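Local coordinates for protein phenylalanine ammonia-lyase (PDB 1Y2M) that catalyses the non-oxidative deamination of L-phenylalanine and L-tyrosine to trans-cinnamic and p-coumaric acid, working as a homotetramer built as a dimer of dimers, at residues 377-389 with 415-427. Sequence-based numbering, arbitrary orientation.
Sequences SDLIHAHAVLTIE and AAAVANTMEKTRL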
ATOM      1  N   SER B 377     -20.733  -6.175   8.078  1.00  9.34           N
ATOM      2  CA  SER B 377     -21.648  -5.404   7.259  1.00  9.10           C
ATOM      3  C   SER B 377     -21.154  -5.338   5.823  1.00  8.02           C
ATOM      4  O   SER B 377     -21.945  -5.399   4.908  1.00  9.21           O
ATOM      5  CB  SER B 377     -21.917  -3.977   7.831  1.00  8.28           C
ATOM      6  OG  SER B 377     -22.992  -3.368   7.155  1.00  9.61           O
ATOM      7  N   ASP B 378     -19.832  -5.201   5.647  1.00  9.15           N
ATOM      8  CA  ASP B 378     -19.230  -5.150   4.332  1.00  9.33           C
ATOM      9  C   ASP B 378     -19.427  -6.478   3.623  1.00  9.81           C
ATOM     10  O   ASP B 378     -19.748  -6.492   2.429  1.00  9.65           O
ATOM     11  CB  ASP B 378     -17.741  -4.831   4.426  1.00 10.08           C
ATOM     12  CG  ASP B 378     -17.478  -3.396   4.698  1.00 13.64           C
ATOM     13  OD1 ASP B 378     -18.403  -2.567   4.596  1.00 14.93           O
ATOM     14  OD2 ASP B 378     -16.273  -3.087   4.956  1.00 15.41           O
ATOM     15  N   LEU B 379     -19.288  -7.593   4.332  1.00  7.83           N
ATOM     16  CA  LEU B 379     -19.503  -8.871   3.666  1.00  7.43           C
ATOM     17  C   LEU B 379     -20.963  -9.077   3.233  1.00  7.83           C
ATOM     18  O   LEU B 379     -21.226  -9.615   2.169  1.00 10.27           O
ATOM     19  CB  LEU B 379     -19.090  -9.993   4.594  1.00  8.41           C
ATOM     20  CG  LEU B 379     -17.590 -10.072   4.901  1.00  9.47           C
ATOM     21  CD1 LEU B 379     -17.278 -11.035   6.028  1.00 10.71           C
ATOM     22  CD2 LEU B 379     -16.830 -10.383   3.624  1.00 14.02           C
ATOM     23  N   ILE B 380     -21.901  -8.645   4.059  1.00  6.77           N
ATOM     24  CA  ILE B 380     -23.320  -8.688   3.666  1.00  8.20           C
ATOM     25  C   ILE B 380     -23.654  -7.769   2.458  1.00  9.47           C
ATOM     26  O   ILE B 380     -24.433  -8.111   1.550  1.00  8.52           O
ATOM     27  CB  ILE B 380     -24.181  -8.333   4.881  1.00  8.14           C
ATOM     28  CG1 ILE B 380     -23.972  -9.384   5.980  1.00  8.68           C
ATOM     29  CG2 ILE B 380     -25.672  -8.152   4.520  1.00 10.88           C
ATOM     30  CD1 ILE B 380     -24.688  -9.030   7.273  1.00 12.65           C
ATOM     31  N   HIS B 381     -23.034  -6.590   2.458  1.00  8.21           N
ATOM     32  CA  HIS B 381     -23.152  -5.699   1.299  1.00  9.10           C
ATOM     33  C   HIS B 381     -22.592  -6.344   0.028  1.00  8.99           C
ATOM     34  O   HIS B 381     -23.274  -6.418  -1.032  1.00  8.97           O
ATOM     35  CB  HIS B 381     -22.394  -4.396   1.599  1.00  9.00           C
ATOM     36  CG  HIS B 381     -22.571  -3.338   0.558  1.00  8.14           C
ATOM     37  ND1 HIS B 381     -21.817  -3.300  -0.597  1.00 16.20           N
ATOM     38  CD2 HIS B 381     -23.372  -2.245   0.521  1.00  9.74           C
ATOM     39  CE1 HIS B 381     -22.168  -2.231  -1.305  1.00 10.24           C
ATOM     40  NE2 HIS B 381     -23.101  -1.584  -0.657  1.00  9.73           N
ATOM     41  N   ALA B 382     -21.393  -6.895   0.133  1.00  7.18           N
ATOM     42  CA  ALA B 382     -20.801  -7.582  -0.995  1.00  6.37           C
ATOM     43  C   ALA B 382     -21.706  -8.697  -1.517  1.00  8.19           C
ATOM     44  O   ALA B 382     -21.847  -8.903  -2.742  1.00  9.48           O
ATOM     45  CB  ALA B 382     -19.481  -8.153  -0.638  1.00  7.94           C
ATOM     46  N   HIS B 383     -22.345  -9.408  -0.595  1.00  8.54           N
ATOM     47  CA  HIS B 383     -23.247 -10.490  -0.991  1.00  4.73           C
ATOM     48  C   HIS B 383     -24.389  -9.886  -1.849  1.00  7.02           C
ATOM     49  O   HIS B 383     -24.827 -10.460  -2.868  1.00  9.27           O
ATOM     50  CB  HIS B 383     -23.855 -11.158   0.252  1.00  6.56           C
ATOM     51  CG  HIS B 383     -24.319 -12.536  -0.016  1.00  9.44           C
ATOM     52  ND1 HIS B 383     -23.522 -13.629   0.237  1.00 11.96           N
ATOM     53  CD2 HIS B 383     -25.470 -13.010  -0.538  1.00 10.87           C
ATOM     54  CE1 HIS B 383     -24.180 -14.722  -0.107  1.00 14.69           C
ATOM     55  NE2 HIS B 383     -25.362 -14.374  -0.582  1.00 16.66           N
ATOM     56  N   ALA B 384     -24.938  -8.752  -1.422  1.00  9.06           N
ATOM     57  CA  ALA B 384     -26.013  -8.146  -2.206  1.00  9.53           C
ATOM     58  C   ALA B 384     -25.520  -7.760  -3.600  1.00  9.57           C
ATOM     59  O   ALA B 384     -26.207  -8.006  -4.600  1.00  8.70           O
ATOM     60  CB  ALA B 384     -26.551  -6.962  -1.494  1.00  8.88           C
ATOM     61  N   VAL B 385     -24.318  -7.193  -3.675  1.00  8.34           N
ATOM     62  CA  VAL B 385     -23.743  -6.753  -4.974  1.00  9.16           C
ATOM     63  C   VAL B 385     -23.523  -7.960  -5.903  1.00  9.47           C
ATOM     64  O   VAL B 385     -23.920  -7.976  -7.099  1.00  8.07           O
ATOM     65  CB  VAL B 385     -22.455  -5.932  -4.741  1.00  8.54           C
ATOM     66  CG1 VAL B 385     -21.768  -5.646  -6.044  1.00 13.91           C
ATOM     67  CG2 VAL B 385     -22.762  -4.694  -3.947  1.00 10.68           C
ATOM     68  N   LEU B 386     -22.823  -8.973  -5.403  1.00  8.11           N
ATOM     69  CA  LEU B 386     -22.452 -10.116  -6.232  1.00  9.67           C
ATOM     70  C   LEU B 386     -23.688 -10.918  -6.608  1.00  8.94           C
ATOM     71  O   LEU B 386     -23.720 -11.531  -7.678  1.00 11.18           O
ATOM     72  CB  LEU B 386     -21.446 -11.012  -5.520  1.00 10.22           C
ATOM     73  CG  LEU B 386     -20.017 -10.517  -5.408  1.00 11.79           C
ATOM     74  CD1 LEU B 386     -19.105 -11.566  -4.798  1.00 11.93           C
ATOM     75  CD2 LEU B 386     -19.509 -10.122  -6.799  1.00 12.99           C
ATOM     76  N   THR B 387     -24.725 -10.904  -5.780  1.00  9.79           N
ATOM     77  CA  THR B 387     -25.939 -11.615  -6.158  1.00  8.89           C
ATOM     78  C   THR B 387     -26.544 -11.016  -7.442  1.00 10.06           C
ATOM     79  O   THR B 387     -26.951 -11.721  -8.377  1.00 10.65           O
ATOM     80  CB  THR B 387     -26.966 -11.619  -5.020  1.00  9.18           C
ATOM     81  OG1 THR B 387     -26.440 -12.369  -3.912  1.00  8.99           O
ATOM     82  CG2 THR B 387     -28.260 -12.298  -5.457  1.00 11.45           C
ATOM     83  N   ILE B 388     -26.615  -9.695  -7.487  1.00  8.44           N
ATOM     84  CA  ILE B 388     -27.109  -9.012  -8.705  1.00  7.37           C
ATOM     85  C   ILE B 388     -26.154  -9.280  -9.856  1.00 10.72           C
ATOM     86  O   ILE B 388     -26.597  -9.572 -10.994  1.00 10.61           O
ATOM     87  CB  ILE B 388     -27.291  -7.518  -8.468  1.00  7.61           C
ATOM     88  CG1 ILE B 388     -28.514  -7.300  -7.604  1.00  8.87           C
ATOM     89  CG2 ILE B 388     -27.491  -6.783  -9.809  1.00 11.42           C
ATOM     90  CD1 ILE B 388     -28.752  -5.888  -7.194  1.00 18.24           C
ATOM     91  N   GLU B 389     -24.850  -9.191  -9.581  1.00 10.36           N
ATOM     92  CA  GLU B 389     -23.862  -9.303 -10.666  1.00  8.77           C
ATOM     93  C   GLU B 389     -23.871 -10.702 -11.264  1.00  9.64           C
ATOM     94  O   GLU B 389     -23.894 -10.858 -12.476  1.00 12.64           O
ATOM     95  CB  GLU B 389     -22.469  -8.894 -10.162  1.00 10.08           C
ATOM     96  CG  GLU B 389     -21.401  -8.823 -11.236  1.00 12.52           C
ATOM     97  CD  GLU B 389     -21.555  -7.685 -12.199  1.00 12.21           C
ATOM     98  OE1 GLU B 389     -22.515  -6.935 -12.060  1.00 10.93           O
ATOM     99  OE2 GLU B 389     -20.684  -7.579 -13.100  1.00 12.82           O
ATOM    100  N   ALA B 415     -16.291  -4.303 -14.643  1.00  8.40           N
ATOM    101  CA  ALA B 415     -16.575  -5.153 -13.454  1.00  7.34           C
ATOM    102  C   ALA B 415     -16.228  -4.431 -12.135  1.00 10.25           C
ATOM    103  O   ALA B 415     -15.719  -5.088 -11.213  1.00  8.82           O
ATOM    104  CB  ALA B 415     -15.887  -6.503 -13.518  1.00  9.97           C
ATOM    105  N   ALA B 416     -16.480  -3.121 -12.044  1.00  8.96           N
ATOM    106  CA  ALA B 416     -16.165  -2.341 -10.835  1.00  8.05           C
ATOM    107  C   ALA B 416     -16.983  -2.818  -9.649  1.00  7.40           C
ATOM    108  O   ALA B 416     -16.482  -2.912  -8.533  1.00  9.86           O
ATOM    109  CB  ALA B 416     -16.336  -0.882 -11.079  1.00  8.11           C
ATOM    110  N   ALA B 417     -18.200  -3.260  -9.887  1.00  8.65           N
ATOM    111  CA  ALA B 417     -19.025  -3.763  -8.760  1.00  7.97           C
ATOM    112  C   ALA B 417     -18.315  -4.976  -8.155  1.00  9.79           C
ATOM    113  O   ALA B 417     -18.236  -5.082  -6.918  1.00  9.99           O
ATOM    114  CB  ALA B 417     -20.366  -4.149  -9.250  1.00 12.71           C
ATOM    115  N   VAL B 418     -17.715  -5.822  -9.000  1.00  9.12           N
ATOM    116  CA  VAL B 418     -17.038  -7.046  -8.513  1.00  9.66           C
ATOM    117  C   VAL B 418     -15.750  -6.660  -7.802  1.00  8.07           C
ATOM    118  O   VAL B 418     -15.446  -7.188  -6.716  1.00  9.86           O
ATOM    119  CB  VAL B 418     -16.702  -8.049  -9.639  1.00 10.21           C
ATOM    120  CG1 VAL B 418     -15.971  -9.240  -9.074  1.00  9.08           C
ATOM    121  CG2 VAL B 418     -17.955  -8.447 -10.401  1.00 11.08           C
ATOM    122  N   ALA B 419     -14.970  -5.746  -8.417  1.00  8.36           N
ATOM    123  CA  ALA B 419     -13.687  -5.369  -7.841  1.00  9.83           C
ATOM    124  C   ALA B 419     -13.949  -4.764  -6.466  1.00 10.28           C
ATOM    125  O   ALA B 419     -13.215  -5.081  -5.492  1.00  9.26           O
ATOM    126  CB  ALA B 419     -13.026  -4.371  -8.704  1.00 10.85           C
ATOM    127  N   ASN B 420     -15.011  -3.959  -6.378  1.00 10.66           N
ATOM    128  CA  ASN B 420     -15.412  -3.328  -5.106  1.00 11.33           C
ATOM    129  C   ASN B 420     -15.580  -4.337  -3.995  1.00  8.84           C
ATOM    130  O   ASN B 420     -15.051  -4.167  -2.889  1.00 11.12           O
ATOM    131  CB  ASN B 420     -16.729  -2.538  -5.329  1.00 13.85           C
ATOM    132  CG  ASN B 420     -17.354  -1.922  -4.022  1.00 17.16           C
ATOM    133  OD1 ASN B 420     -18.291  -2.515  -3.433  1.00 24.06           O
ATOM    134  ND2 ASN B 420     -16.920  -0.711  -3.652  1.00 17.27           N
ATOM    135  N   THR B 421     -16.287  -5.416  -4.280  1.00  7.28           N
ATOM    136  CA  THR B 421     -16.515  -6.419  -3.254  1.00  9.41           C
ATOM    137  C   THR B 421     -15.212  -7.042  -2.794  1.00 10.54           C
ATOM    138  O   THR B 421     -15.024  -7.390  -1.607  1.00 10.24           O
ATOM    139  CB  THR B 421     -17.476  -7.548  -3.698  1.00  7.36           C
ATOM    140  OG1 THR B 421     -16.914  -8.370  -4.728  1.00  8.58           O
ATOM    141  CG2 THR B 421     -18.792  -6.930  -4.200  1.00  9.86           C
HETATM  142  N   MSE B 422     -14.325  -7.229  -3.746  1.00  7.64           N
HETATM  143  CA  MSE B 422     -13.046  -7.930  -3.437  1.00  8.35           C
HETATM  144  C   MSE B 422     -12.073  -7.059  -2.631  1.00  7.79           C
HETATM  145  O   MSE B 422     -11.384  -7.528  -1.730  1.00  9.76           O
HETATM  146  CB  MSE B 422     -12.430  -8.407  -4.705  1.00 10.22           C
HETATM  147  CG  MSE B 422     -13.209  -9.544  -5.339  1.00 10.77           C
HETATM  148 SE   MSE B 422     -13.287 -11.158  -4.184  1.00 17.88          SE
HETATM  149  CE  MSE B 422     -15.017 -10.949  -3.243  1.00 11.04           C
ATOM    150  N   GLU B 423     -12.013  -5.767  -2.965  1.00  8.67           N
ATOM    151  CA  GLU B 423     -11.126  -4.817  -2.236  1.00  7.17           C
ATOM    152  C   GLU B 423     -11.584  -4.824  -0.776  1.00  9.63           C
ATOM    153  O   GLU B 423     -10.743  -5.005   0.135  1.00  9.53           O
ATOM    154  CB  GLU B 423     -11.195  -3.420  -2.829  1.00  9.66           C
ATOM    155  CG  GLU B 423     -10.765  -3.285  -4.279  1.00 11.35           C
ATOM    156  CD  GLU B 423      -9.263  -3.356  -4.518  1.00 12.84           C
ATOM    157  OE1 GLU B 423      -8.674  -2.279  -4.654  1.00 14.50           O
ATOM    158  OE2 GLU B 423      -8.707  -4.441  -4.657  1.00 10.76           O
ATOM    159  N   LYS B 424     -12.885  -4.617  -0.554  1.00 10.96           N
ATOM    160  CA  LYS B 424     -13.441  -4.535   0.814  1.00 13.79           C
ATOM    161  C   LYS B 424     -13.280  -5.840   1.574  1.00 10.12           C
ATOM    162  O   LYS B 424     -12.934  -5.877   2.770  1.00 11.00           O
ATOM    163  CB  LYS B 424     -14.938  -4.155   0.811  1.00 15.41           C
ATOM    164  CG  LYS B 424     -15.277  -2.834   0.154  1.00 24.49           C
ATOM    165  CD  LYS B 424     -16.798  -2.753  -0.280  1.00 24.61           C
ATOM    166  CE  LYS B 424     -17.710  -3.462   0.703  1.00 24.77           C
ATOM    167  NZ  LYS B 424     -17.827  -4.985   0.659  1.00 25.15           N
ATOM    168  N   THR B 425     -13.518  -6.953   0.886  1.00  9.03           N
ATOM    169  CA  THR B 425     -13.410  -8.242   1.573  1.00  9.21           C
ATOM    170  C   THR B 425     -11.954  -8.483   1.979  1.00 10.27           C
ATOM    171  O   THR B 425     -11.702  -9.036   3.068  1.00 10.19           O
ATOM    172  CB  THR B 425     -13.980  -9.351   0.686  1.00  9.20           C
ATOM    173  OG1 THR B 425     -15.369  -9.081   0.427  1.00  9.28           O
ATOM    174  CG2 THR B 425     -13.801 -10.776   1.313  1.00 12.86           C
ATOM    175  N   ARG B 426     -10.968  -8.109   1.148  1.00  8.67           N
ATOM    176  CA  ARG B 426      -9.583  -8.449   1.485  1.00  8.74           C
ATOM    177  C   ARG B 426      -9.115  -7.641   2.702  1.00  9.41           C
ATOM    178  O   ARG B 426      -8.350  -8.120   3.557  1.00  9.60           O
ATOM    179  CB  ARG B 426      -8.708  -8.172   0.263  1.00 10.58           C
ATOM    180  CG  ARG B 426      -7.362  -8.839   0.368  1.00  8.48           C
ATOM    181  CD  ARG B 426      -6.597  -8.853  -0.943  1.00 10.46           C
ATOM    182  NE  ARG B 426      -6.405  -7.536  -1.553  1.00  8.45           N
ATOM    183  CZ  ARG B 426      -7.136  -6.994  -2.551  1.00  7.53           C
ATOM    184  NH1 ARG B 426      -6.816  -5.802  -3.020  1.00  9.93           N
ATOM    185  NH2 ARG B 426      -8.177  -7.596  -3.103  1.00  8.95           N
ATOM    186  N   LEU B 427      -9.613  -6.444   2.811  1.00  9.59           N
ATOM    187  CA  LEU B 427      -9.287  -5.617   3.958  1.00 10.14           C
ATOM    188  C   LEU B 427      -9.961  -6.222   5.174  1.00  9.05           C
ATOM    189  O   LEU B 427      -9.343  -6.377   6.226  1.00  9.10           O
ATOM    190  CB  LEU B 427      -9.708  -4.151   3.722  1.00 11.93           C
ATOM    191  CG  LEU B 427      -9.381  -3.207   4.894  1.00 12.16           C
ATOM    192  CD1 LEU B 427      -7.946  -3.211   5.327  1.00  9.53           C
ATOM    193  CD2 LEU B 427      -9.825  -1.833   4.510  1.00 13.81           C
TER
HETATM  194  O   HOH W   1     -14.063  -4.652   5.087  1.00 13.58           O
HETATM  195  O   HOH W   2     -19.595  -4.454  -1.773  1.00 12.50           O
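K424 reaches across to the backbone of D378, and its NZ donates to D378 O at 3.0 Å. The ammonium sits above the carbonyl plane, 50° out of it, on an oxygen that also accepts the helical bond from A382 N. Bends at chi3 and chi4 fold the lysine chain back so that CE lies over CB and CG of D378, while OD1 stays 4.7 Å from NZ; that oxygen forms its salt bridge with K424 of the second subunit. One water donates to D378 OD2 and K424 O; another, in the plane of the H381 ring at its edge, joins H381 ND1, N420 OD1 and K424 NZ. N420 ND2 bonds to D378 OD2 of the second subunit, D378 OD2 to N420 ND2 there, and H381 NE2 to S377 there. Segments 377-389 and 416-427, on helices 368-391 and 416-443, run antiparallel at 155°, their axes approaching to 9.5 Å, inside the largely helical core of the PAL/histidase fold. They come nearest at A382 and T421, whose CB atoms are 3.7 Å apart. Apolar packing continues from there: T421 CG2 lies against V385 CG1, which also touches A417 CB at 3.8 Å. T421 OG1, bonded to V418 O in its own helix, faces L386 CG and CD2. V418 CG2 meets E389 CG at 3.6 Å, the two side chains crossing nearly at right angles; the E389 carboxylate bonds to T272 and bridges to R320 of the second subunit. At the other end L379 CD2 rests against both branches of T425, whose OG1 is tied to T421 O.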